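Local structure of putative uncharacterized protein PH0594 (4HXF) at residues A[239-244]-A[505-510]; A[482-487]-A[598-603]; A[535-540]-A[565-570]. The protein is a hexameric, self-compartmentalizing serine protease of the acylaminoacyl peptidase type, which joins a beta-propeller to an alpha/beta hydrolase domain and cleaves peptides. One frame throughout, in Å; residues are numbered along the deposited sequence.

Contact 1. Residues A[239-244]-A[505-510]. With MG (magnesium ion), chain D; Y3A (N-[(benzyloxy)carbonyl]glycyl-N-[(2S,3R)-4-chloro-3-hydroxy-1-phenylbutan-2-yl]glycinamide), chain B.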
loop_
_atom_site.group_PDB
_atom_site.type_symbol
_atom_site.label_atom_id
_atom_site.label_comp_id
_atom_site.label_asym_id
_atom_site.label_seq_id
_atom_site.Cartn_x
_atom_site.Cartn_y
_atom_site.Cartn_z
ATOM N N TYR A 239 -1.370 -56.244 12.034
ATOM C CA TYR A 239 -2.304 -55.101 12.091
ATOM C C TYR A 239 -1.565 -53.848 12.496
ATOM O O TYR A 239 -0.720 -53.969 13.442
ATOM C CB TYR A 239 -3.351 -55.365 13.191
ATOM C CG TYR A 239 -4.059 -56.727 12.921
ATOM C CD1 TYR A 239 -5.000 -56.832 11.955
ATOM C CD2 TYR A 239 -3.686 -57.870 13.602
ATOM C CE1 TYR A 239 -5.634 -58.050 11.638
ATOM C CE2 TYR A 239 -4.293 -59.089 13.356
ATOM C CZ TYR A 239 -5.227 -59.176 12.341
ATOM O OH TYR A 239 -5.827 -60.408 12.008
ATOM N N VAL A 240 -1.908 -52.720 11.922
ATOM C CA VAL A 240 -1.274 -51.465 12.283
ATOM C C VAL A 240 -1.622 -51.189 13.732
ATOM O O VAL A 240 -0.862 -50.587 14.500
ATOM C CB VAL A 240 -1.806 -50.374 11.340
ATOM C CG1 VAL A 240 -1.360 -49.025 11.811
ATOM C CG2 VAL A 240 -1.245 -50.636 9.906
ATOM N N SER A 241 -2.813 -51.654 14.139
ATOM C CA SER A 241 -3.305 -51.477 15.553
ATOM C C SER A 241 -2.538 -52.239 16.632
ATOM O O SER A 241 -2.834 -52.025 17.825
ATOM C CB SER A 241 -4.785 -51.810 15.650
ATOM O OG SER A 241 -5.573 -50.977 14.692
ATOM N N GLU A 242 -1.667 -53.167 16.260
ATOM C CA GLU A 242 -0.787 -53.834 17.231
ATOM C C GLU A 242 0.015 -52.809 18.002
ATOM O O GLU A 242 0.328 -51.748 17.432
ATOM C CB GLU A 242 0.145 -54.874 16.545
ATOM C CG GLU A 242 -0.510 -56.125 16.077
ATOM C CD GLU A 242 0.552 -56.895 15.232
ATOM O OE1 GLU A 242 1.702 -57.086 15.720
ATOM O OE2 GLU A 242 0.134 -57.448 14.293
ATOM N N HIS A 243 0.384 -53.122 19.254
ATOM C CA HIS A 243 1.150 -52.221 20.036
ATOM C C HIS A 243 2.491 -51.987 19.419
ATOM O O HIS A 243 3.265 -52.970 19.301
ATOM C CB HIS A 243 1.281 -52.735 21.454
ATOM C CG HIS A 243 0.027 -52.580 22.339
ATOM N ND1 HIS A 243 -1.051 -51.740 22.044
ATOM C CD2 HIS A 243 -0.281 -53.206 23.527
ATOM C CE1 HIS A 243 -1.926 -51.806 23.067
ATOM N NE2 HIS A 243 -1.462 -52.696 23.985
ATOM N N ASP A 244 2.828 -50.737 19.178
ATOM C CA ASP A 244 4.235 -50.371 18.859
ATOM C C ASP A 244 5.157 -50.483 19.990
ATOM O O ASP A 244 4.840 -50.105 21.128
ATOM C CB ASP A 244 4.287 -48.987 18.281
ATOM C CG ASP A 244 3.639 -48.944 16.925
ATOM O OD1 ASP A 244 4.100 -49.583 15.995
ATOM O OD2 ASP A 244 2.506 -48.451 16.772
ATOM N N LEU A 505 -7.632 -46.502 2.532
ATOM C CA LEU A 505 -7.380 -47.638 1.643
ATOM C C LEU A 505 -6.788 -48.819 2.455
ATOM O O LEU A 505 -7.080 -49.983 2.095
ATOM C CB LEU A 505 -6.475 -47.292 0.462
ATOM C CG LEU A 505 -7.030 -46.462 -0.673
ATOM C CD1 LEU A 505 -5.902 -46.221 -1.700
ATOM C CD2 LEU A 505 -8.307 -47.149 -1.208
ATOM N N TRP A 506 -6.001 -48.494 3.484
ATOM C CA TRP A 506 -5.434 -49.556 4.319
ATOM C C TRP A 506 -6.078 -49.623 5.656
ATOM O O TRP A 506 -6.343 -50.737 6.111
ATOM C CB TRP A 506 -3.913 -49.345 4.373
ATOM C CG TRP A 506 -3.511 -47.976 4.764
ATOM C CD1 TRP A 506 -3.266 -46.902 3.948
ATOM C CD2 TRP A 506 -3.266 -47.537 6.080
ATOM N NE1 TRP A 506 -2.918 -45.808 4.708
ATOM C CE2 TRP A 506 -2.878 -46.115 5.960
ATOM C CE3 TRP A 506 -3.316 -48.147 7.361
ATOM C CZ2 TRP A 506 -2.598 -45.381 7.028
ATOM C CZ3 TRP A 506 -3.027 -47.359 8.444
ATOM C CH2 TRP A 506 -2.695 -46.003 8.276
ATOM N N PHE A 507 -6.421 -48.517 6.301
ATOM C CA PHE A 507 -6.922 -48.602 7.637
ATOM C C PHE A 507 -8.354 -49.154 7.722
ATOM O O PHE A 507 -8.611 -49.955 8.613
ATOM C CB PHE A 507 -6.837 -47.299 8.373
ATOM C CG PHE A 507 -6.938 -47.424 9.898
ATOM C CD1 PHE A 507 -6.109 -48.347 10.602
ATOM C CD2 PHE A 507 -7.851 -46.709 10.586
ATOM C CE1 PHE A 507 -6.243 -48.470 11.985
ATOM C CE2 PHE A 507 -7.968 -46.789 11.978
ATOM C CZ PHE A 507 -7.163 -47.685 12.671
ATOM N N ASP A 508 -9.243 -48.779 6.819
ATOM C CA ASP A 508 -10.581 -49.331 6.858
ATOM C C ASP A 508 -10.555 -50.843 6.606
ATOM O O ASP A 508 -11.379 -51.580 7.148
ATOM C CB ASP A 508 -11.545 -48.664 5.825
ATOM C CG ASP A 508 -12.099 -47.340 6.266
ATOM O OD1 ASP A 508 -11.372 -46.430 6.493
ATOM O OD2 ASP A 508 -13.313 -47.308 6.264
ATOM N N LYS A 509 -9.650 -51.298 5.756
ATOM C CA LYS A 509 -9.501 -52.785 5.498
ATOM C C LYS A 509 -9.291 -53.535 6.824
ATOM O O LYS A 509 -9.797 -54.675 6.989
ATOM C CB LYS A 509 -8.449 -53.143 4.463
ATOM C CG LYS A 509 -8.908 -52.782 3.032
ATOM C CD LYS A 509 -7.946 -53.301 1.992
ATOM C CE LYS A 509 -8.323 -52.855 0.572
ATOM N NZ LYS A 509 -7.260 -53.158 -0.424
ATOM N N GLU A 510 -8.519 -52.909 7.682
ATOM C CA GLU A 510 -8.182 -53.486 8.976
ATOM C C GLU A 510 -9.323 -53.336 9.994
ATOM O O GLU A 510 -9.740 -54.296 10.635
ATOM C CB GLU A 510 -6.938 -52.779 9.498
ATOM C CG GLU A 510 -6.544 -53.178 10.915
ATOM C CD GLU A 510 -5.147 -52.744 11.298
ATOM O OE1 GLU A 510 -5.057 -52.459 12.536
ATOM O OE2 GLU A 510 -4.219 -52.966 10.447
HETATM MG MG MG D . 0.695 -47.649 17.500
HETATM N N3 Y3A B . -5.496 -42.462 14.070
HETATM C CA3 Y3A B . -6.789 -43.110 13.775
HETATM C C3 Y3A B . -7.703 -41.977 13.294
HETATM O O3 Y3A B . -7.374 -40.895 12.852
HETATM C C4 Y3A B . -10.338 -40.225 14.539
HETATM O O4 Y3A B . -10.669 -41.028 15.612
HETATM C CA4 Y3A B . -10.142 -41.120 13.328
HETATM N N4 Y3A B . -9.173 -42.166 13.752
HETATM C CB4 Y3A B . -11.359 -42.010 12.937
HETATM C CG4 Y3A B . -11.109 -42.885 11.754
HETATM C CD1 Y3A B . -10.848 -42.425 10.454
HETATM C CD2 Y3A B . -11.208 -44.261 11.908
HETATM C CE1 Y3A B . -10.648 -43.267 9.376
HETATM C CE2 Y3A B . -11.003 -45.122 10.840
HETATM C CZ4 Y3A B . -10.701 -44.635 9.607
HETATM C C15 Y3A B . -9.328 -39.025 14.671
HETATM O O HOH W 1 -0.394 -49.267 16.809
HETATM O O HOH W 2 -1.033 -46.754 18.208
HETATM O O HOH W 3 0.401 -46.788 15.537
HETATM O O HOH W 4 1.825 -45.922 18.200
#

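Contact 2. Residues A[482-487]-A[598-603]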
loop_
_atom_site.group_PDB
_atom_site.type_symbol
_atom_site.label_atom_id
_atom_site.label_comp_id
_atom_site.label_asym_id
_atom_site.label_seq_id
_atom_site.Cartn_x
_atom_site.Cartn_y
_atom_site.Cartn_z
ATOM N N PHE A 482 -30.552 -41.746 24.659
ATOM C CA PHE A 482 -29.995 -40.405 24.582
ATOM C C PHE A 482 -30.968 -39.353 24.101
ATOM O O PHE A 482 -31.805 -39.604 23.230
ATOM C CB PHE A 482 -28.758 -40.404 23.696
ATOM C CG PHE A 482 -27.738 -41.406 24.117
ATOM C CD1 PHE A 482 -27.683 -42.660 23.553
ATOM C CD2 PHE A 482 -26.892 -41.131 25.157
ATOM C CE1 PHE A 482 -26.826 -43.628 23.955
ATOM C CE2 PHE A 482 -26.041 -42.127 25.590
ATOM C CZ PHE A 482 -25.987 -43.358 25.022
ATOM N N LYS A 483 -30.886 -38.182 24.737
ATOM C CA LYS A 483 -31.845 -37.083 24.485
ATOM C C LYS A 483 -31.301 -36.060 23.446
ATOM O O LYS A 483 -32.043 -35.247 22.940
ATOM C CB LYS A 483 -32.165 -36.412 25.768
ATOM C CG LYS A 483 -33.008 -37.320 26.682
ATOM C CD LYS A 483 -34.279 -37.866 26.019
ATOM C CE LYS A 483 -35.194 -38.519 27.078
ATOM N NZ LYS A 483 -34.501 -39.735 27.648
ATOM N N ALA A 484 -30.001 -36.077 23.227
ATOM C CA ALA A 484 -29.253 -35.163 22.349
ATOM C C ALA A 484 -27.925 -35.741 22.034
ATOM O O ALA A 484 -27.336 -36.424 22.847
ATOM C CB ALA A 484 -29.056 -33.806 23.059
ATOM N N GLY A 485 -27.385 -35.368 20.895
ATOM C CA GLY A 485 -26.071 -35.725 20.461
ATOM C C GLY A 485 -25.309 -34.606 19.810
ATOM O O GLY A 485 -25.937 -33.709 19.158
ATOM N N ILE A 486 -23.992 -34.597 19.986
ATOM C CA ILE A 486 -23.072 -33.721 19.221
ATOM C C ILE A 486 -22.051 -34.610 18.610
ATOM O O ILE A 486 -21.191 -35.174 19.323
ATOM C CB ILE A 486 -22.456 -32.565 20.043
ATOM C CG1 ILE A 486 -23.564 -31.696 20.712
ATOM C CG2 ILE A 486 -21.526 -31.760 19.103
ATOM C CD1 ILE A 486 -22.989 -30.455 21.408
ATOM N N SER A 487 -22.112 -34.772 17.292
ATOM C CA SER A 487 -21.162 -35.653 16.571
ATOM C C SER A 487 -20.226 -34.796 15.746
ATOM O O SER A 487 -20.674 -33.999 14.925
ATOM C CB SER A 487 -21.969 -36.543 15.640
ATOM O OG SER A 487 -21.174 -37.188 14.637
ATOM N N GLU A 598 -23.962 -24.363 24.054
ATOM C CA GLU A 598 -25.340 -23.955 23.883
ATOM C C GLU A 598 -26.279 -25.003 23.335
ATOM O O GLU A 598 -27.440 -25.068 23.731
ATOM C CB GLU A 598 -25.453 -22.692 23.027
ATOM C CG GLU A 598 -24.864 -21.451 23.700
ATOM C CD GLU A 598 -25.514 -21.150 25.049
ATOM O OE1 GLU A 598 -26.779 -21.282 25.131
ATOM O OE2 GLU A 598 -24.767 -20.845 26.051
ATOM N N PHE A 599 -25.772 -25.885 22.497
ATOM C CA PHE A 599 -26.590 -27.023 21.997
ATOM C C PHE A 599 -27.011 -27.903 23.141
ATOM O O PHE A 599 -28.165 -28.223 23.305
ATOM C CB PHE A 599 -25.900 -27.781 20.900
ATOM C CG PHE A 599 -26.804 -28.692 20.141
ATOM C CD1 PHE A 599 -27.650 -28.151 19.172
ATOM C CD2 PHE A 599 -26.863 -30.068 20.437
ATOM C CE1 PHE A 599 -28.474 -28.996 18.447
ATOM C CE2 PHE A 599 -27.768 -30.879 19.778
ATOM C CZ PHE A 599 -28.557 -30.341 18.765
ATOM N N PHE A 600 -26.081 -28.235 24.058
ATOM C CA PHE A 600 -26.479 -29.030 25.208
ATOM C C PHE A 600 -27.367 -28.270 26.186
ATOM O O PHE A 600 -28.327 -28.836 26.678
ATOM C CB PHE A 600 -25.255 -29.612 25.953
ATOM C CG PHE A 600 -24.703 -30.869 25.317
ATOM C CD1 PHE A 600 -23.367 -30.968 24.935
ATOM C CD2 PHE A 600 -25.538 -31.950 24.989
ATOM C CE1 PHE A 600 -22.843 -32.185 24.463
ATOM C CE2 PHE A 600 -25.006 -33.127 24.373
ATOM C CZ PHE A 600 -23.674 -33.206 24.121
ATOM N N GLU A 601 -27.120 -26.958 26.401
ATOM C CA GLU A 601 -28.002 -26.127 27.248
ATOM C C GLU A 601 -29.460 -26.195 26.713
ATOM O O GLU A 601 -30.368 -26.263 27.518
ATOM C CB GLU A 601 -27.506 -24.684 27.254
ATOM C CG GLU A 601 -26.198 -24.489 28.111
ATOM C CD GLU A 601 -26.451 -24.608 29.586
ATOM O OE1 GLU A 601 -26.249 -25.651 30.132
ATOM O OE2 GLU A 601 -26.961 -23.673 30.148
ATOM N N ARG A 602 -29.602 -26.097 25.394
ATOM C CA ARG A 602 -30.891 -25.905 24.753
ATOM C C ARG A 602 -31.565 -27.180 24.256
ATOM O O ARG A 602 -32.764 -27.095 23.797
ATOM C CB ARG A 602 -30.802 -24.832 23.658
ATOM C CG ARG A 602 -30.389 -23.461 24.192
ATOM C CD ARG A 602 -29.872 -22.539 23.119
ATOM N NE ARG A 602 -29.371 -21.299 23.689
ATOM C CZ ARG A 602 -30.057 -20.170 23.884
ATOM N NH1 ARG A 602 -31.344 -20.040 23.581
ATOM N NH2 ARG A 602 -29.380 -19.101 24.378
ATOM N N LYS A 603 -30.844 -28.327 24.303
ATOM C CA LYS A 603 -31.393 -29.547 23.829
ATOM C C LYS A 603 -31.362 -30.660 24.868
ATOM O O LYS A 603 -32.143 -31.632 24.795
ATOM C CB LYS A 603 -30.700 -29.983 22.502
ATOM C CG LYS A 603 -30.914 -28.944 21.380
ATOM C CD LYS A 603 -32.292 -28.834 20.837
ATOM C CE LYS A 603 -32.386 -27.630 19.932
ATOM N NZ LYS A 603 -33.766 -27.409 19.480
HETATM O O HOH W 5 -33.774 -33.384 23.682
#

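Contact 3. Residues A[535-540]-A[565-570]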
loop_
_atom_site.group_PDB
_atom_site.type_symbol
_atom_site.label_atom_id
_atom_site.label_comp_id
_atom_site.label_asym_id
_atom_site.label_seq_id
_atom_site.Cartn_x
_atom_site.Cartn_y
_atom_site.Cartn_z
ATOM N N LYS A 535 -34.162 -40.326 16.947
ATOM C CA LYS A 535 -35.248 -39.591 17.574
ATOM C C LYS A 535 -34.738 -38.365 18.340
ATOM O O LYS A 535 -35.540 -37.545 18.740
ATOM C CB LYS A 535 -35.985 -40.497 18.569
ATOM C CG LYS A 535 -36.640 -41.708 17.988
ATOM C CD LYS A 535 -37.250 -42.605 19.074
ATOM C CE LYS A 535 -37.157 -44.084 18.718
ATOM N NZ LYS A 535 -35.783 -44.601 18.316
ATOM N N ALA A 536 -33.450 -38.278 18.627
ATOM C CA ALA A 536 -32.907 -37.193 19.433
ATOM C C ALA A 536 -32.316 -36.119 18.573
ATOM O O ALA A 536 -31.678 -36.434 17.570
ATOM C CB ALA A 536 -31.774 -37.751 20.350
ATOM N N PRO A 537 -32.468 -34.860 18.955
ATOM C CA PRO A 537 -31.781 -33.797 18.190
ATOM C C PRO A 537 -30.268 -33.969 18.137
ATOM O O PRO A 537 -29.636 -34.359 19.160
ATOM C CB PRO A 537 -32.131 -32.500 18.922
ATOM C CG PRO A 537 -32.730 -32.972 20.200
ATOM C CD PRO A 537 -33.244 -34.336 20.074
ATOM N N LEU A 538 -29.730 -33.697 16.976
ATOM C CA LEU A 538 -28.312 -33.930 16.700
ATOM C C LEU A 538 -27.685 -32.680 16.055
ATOM O O LEU A 538 -28.211 -32.081 15.159
ATOM C CB LEU A 538 -28.177 -35.110 15.743
ATOM C CG LEU A 538 -26.758 -35.372 15.220
ATOM C CD1 LEU A 538 -25.757 -35.827 16.334
ATOM C CD2 LEU A 538 -26.888 -36.464 14.107
ATOM N N LEU A 539 -26.540 -32.297 16.564
ATOM C CA LEU A 539 -25.654 -31.280 15.967
ATOM C C LEU A 539 -24.492 -31.998 15.414
ATOM O O LEU A 539 -23.759 -32.746 16.138
ATOM C CB LEU A 539 -25.167 -30.256 17.009
ATOM C CG LEU A 539 -24.173 -29.242 16.470
ATOM C CD1 LEU A 539 -24.690 -28.344 15.314
ATOM C CD2 LEU A 539 -23.690 -28.431 17.707
ATOM N N LEU A 540 -24.290 -31.809 14.124
ATOM C CA LEU A 540 -23.103 -32.292 13.403
ATOM C C LEU A 540 -22.130 -31.143 13.229
ATOM O O LEU A 540 -22.507 -29.997 12.871
ATOM C CB LEU A 540 -23.489 -32.888 12.017
ATOM C CG LEU A 540 -24.184 -34.231 12.117
ATOM C CD1 LEU A 540 -25.089 -34.450 10.844
ATOM C CD2 LEU A 540 -23.125 -35.375 12.339
ATOM N N GLY A 565 -37.025 -36.159 7.827
ATOM C CA GLY A 565 -37.807 -35.304 8.746
ATOM C C GLY A 565 -37.230 -35.176 10.154
ATOM O O GLY A 565 -37.937 -34.699 11.044
ATOM N N LYS A 566 -35.952 -35.432 10.362
ATOM C CA LYS A 566 -35.353 -35.363 11.721
ATOM C C LYS A 566 -34.885 -33.950 12.036
ATOM O O LYS A 566 -34.600 -33.178 11.142
ATOM C CB LYS A 566 -34.174 -36.304 11.766
ATOM C CG LYS A 566 -34.454 -37.751 11.290
ATOM C CD LYS A 566 -35.525 -38.468 12.074
ATOM C CE LYS A 566 -35.611 -39.924 11.688
ATOM N NZ LYS A 566 -36.608 -40.625 12.548
ATOM N N GLU A 567 -34.810 -33.670 13.307
ATOM C CA GLU A 567 -34.251 -32.442 13.804
ATOM C C GLU A 567 -32.738 -32.603 13.870
ATOM O O GLU A 567 -32.200 -33.258 14.771
ATOM C CB GLU A 567 -34.815 -32.139 15.222
ATOM C CG GLU A 567 -34.227 -30.817 15.705
ATOM C CD GLU A 567 -34.670 -30.338 17.106
ATOM O OE1 GLU A 567 -34.166 -29.289 17.499
ATOM O OE2 GLU A 567 -35.527 -30.966 17.775
ATOM N N VAL A 568 -32.040 -31.937 12.978
ATOM C CA VAL A 568 -30.594 -32.037 12.814
ATOM C C VAL A 568 -30.070 -30.701 12.310
ATOM O O VAL A 568 -30.838 -29.974 11.624
ATOM C CB VAL A 568 -30.197 -33.224 11.935
ATOM C CG1 VAL A 568 -30.759 -33.052 10.525
ATOM C CG2 VAL A 568 -28.636 -33.468 12.041
ATOM N N TYR A 569 -28.837 -30.379 12.679
ATOM C CA TYR A 569 -28.199 -29.153 12.368
ATOM C C TYR A 569 -26.760 -29.479 11.975
ATOM O O TYR A 569 -26.238 -30.463 12.521
ATOM C CB TYR A 569 -28.145 -28.227 13.587
ATOM C CG TYR A 569 -29.498 -28.010 14.215
ATOM C CD1 TYR A 569 -29.982 -28.912 15.209
ATOM C CD2 TYR A 569 -30.310 -26.942 13.810
ATOM C CE1 TYR A 569 -31.236 -28.713 15.743
ATOM C CE2 TYR A 569 -31.594 -26.793 14.314
ATOM C CZ TYR A 569 -32.031 -27.649 15.322
ATOM O OH TYR A 569 -33.309 -27.434 15.831
ATOM N N ILE A 570 -26.173 -28.671 11.143
ATOM C CA ILE A 570 -24.755 -28.828 10.755
ATOM C C ILE A 570 -23.985 -27.541 10.755
ATOM O O ILE A 570 -24.420 -26.507 10.216
ATOM C CB ILE A 570 -24.514 -29.739 9.508
ATOM C CG1 ILE A 570 -23.077 -30.076 9.330
ATOM C CG2 ILE A 570 -25.094 -29.071 8.234
ATOM C CD1 ILE A 570 -22.795 -31.052 8.169
HETATM O O HOH W 6 -32.585 -35.947 15.014
#

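Contact 1. Residues A[239-244]-A[505-510]
Tyr239 opens the contact with its CB resting 3.4 Å from Glu510 OE1, while its ring turns an edge to Glu510 CG and stands at 85° to the carboxylate. At Val240 the backbone N gives a hydrogen bond of 2.8 Å to Glu510 OE2, and the methyl CG2 reaches Trp506 CZ3, 4.0 Å away. Ser241 adds two bonds to the other oxygen: its N lies 2.9 Å and its OG 2.7 Å from Glu510 OE1. Both backbone donors use syn lone pairs of the carboxylate; the hydroxyl comes in nearly along the C-O axis and also sits at the edge of the Phe507 ring. With CG anti to the backbone N (chi1 174°) and the chain extended, Glu510 spans from its helix to the turn. A glutamine here would probably turn an NH2 toward at least one of the three donors, leaving it without its acceptor. Asp244 OD2 binds a magnesium ion at 2.1 Å, with Glu263 completing the protein ligands. The edge of the Phe507 ring meets the inhibitor's phenyl group. A type I beta turn of the propeller, Tyr239 to Glu242, is thus docked on a hydrolase-domain helix lining the inhibitor pocket.

Contact 2. Residues A[482-487]-A[598-603]
The Phe600 ring carries the methyl CD1 of Ile486 over one face, a CH-pi contact with the carbon 3.9 Å from the ring centroid, and Ala484 CB approaches the same ring obliquely. Phe599 has CG of Lys603, from its own helix, over the centre of one face; Ile486 CG1 comes obliquely to its CD2 at 3.7 Å, and the ring of Phe611 meets it edge-to-face. This is helix-on-sheet packing of the alpha/beta hydrolase fold: helix segment 598-603 runs alongside strand segment 484-487, nearly antiparallel at 166°, the axes of these segments 9.1 Å apart. Ile486 works between the two aromatics, CG1 touching both rings and CD1 reaching over Phe600. Its CG1 lies anti to the carbonyl carbon (chi1 -55°), which carries the chain end to the helix. Gly485, between Ala484 and Ile486, brings its carbonyl O to 3.4 Å from Phe599 CE2. No direct hydrogen bond joins the segments. Lys603 sets CB 4.2 Å from Ala484 CB, but its amine turns off to Glu608 O. Beside Lys603, one water donates to both backbones, lying 2.6 Å from Lys483 O and 2.6 Å from Lys603 O.

Contact 3. Residues A[535-540]-A[565-570]
Backbone hydrogen bonds tie Leu538 and Leu540 to the neighbouring strand, in the staggered pattern of a parallel pair. Leu538 N reaches Glu567 O at 3.3 Å, a weak bond; Leu538 O takes the N-H of Tyr569 at 3.1 Å, the donor arriving nearly in line with the carbonyl; and Leu540 N gives a straight bond of 2.9 Å to Tyr569 O (175° at the hydrogen). CA-H...O contacts run among them, such as Val568 CA to Leu538 O. Just before the strands begin, a water donates to both Ala536 O and Glu567 O.

Apolar contacts lie on both sides of the sheet. On the side of Leu538, Val568, Leu540 and Ile570, Val568 CG2 touches both leucines of the neighbouring strand, 4.0 Å from Leu538 CD2 and 3.9 Å from Leu540 CD1. Leu538 and Val568 run side by side, and Leu540 CB lies against Ile570 CG1. Helix 552-563 covers this side. On the other, Leu539 CD1 meets Tyr569 CB at 3.9 Å, the two side chains crossing at about a right angle, where helix 586-605 and Phe133 of the second subunit pack against them.

Polar side chains gather at one end. Glu567, its chain extended with CG anti to the backbone N (chi1 -179°), lays its carboxylate against Pro537 CB. Tyr569 OH donates to Glu567 OE1 at 2.6 Å, coming from the anti side and 24° out of the carboxylate plane. Lys603 also pairs with OE1, and Tyr607 OH bonds to OE2.

The two strands are the parallel neighbours of a beta-alpha-beta unit, connected by helix 552-563. The chemistry implies a register set by the backbone and greasy faces suited to burial under helices and a neighbouring subunit, while the several partners of Glu567 probably keep its carboxylate charged and fixed.

Contacts 2 and 3 are neighbours in the mixed sheet of the hydrolase domain, their centres about 9 Å apart. Strands 484-488 and 538-543 adjoin there, and a salt bridge between Lys603 and Glu567 ties helix 586-605 to the residue preceding strand 568-573. Along the chain, contacts 1 and 2 cross, 482-487 falling between 239-244 and 505-510; contact 1 closes before contact 3 opens, and contact 3 is nested inside the loop closed by contact 2. Contact 1 stands apart, its centre about 33 and 32 Å from those of contacts 2 and 3; it joins propeller to hydrolase domain beside the inhibitor. Contacts 1 and 3 both touch the second subunit, into which Ile570 carries the sheet.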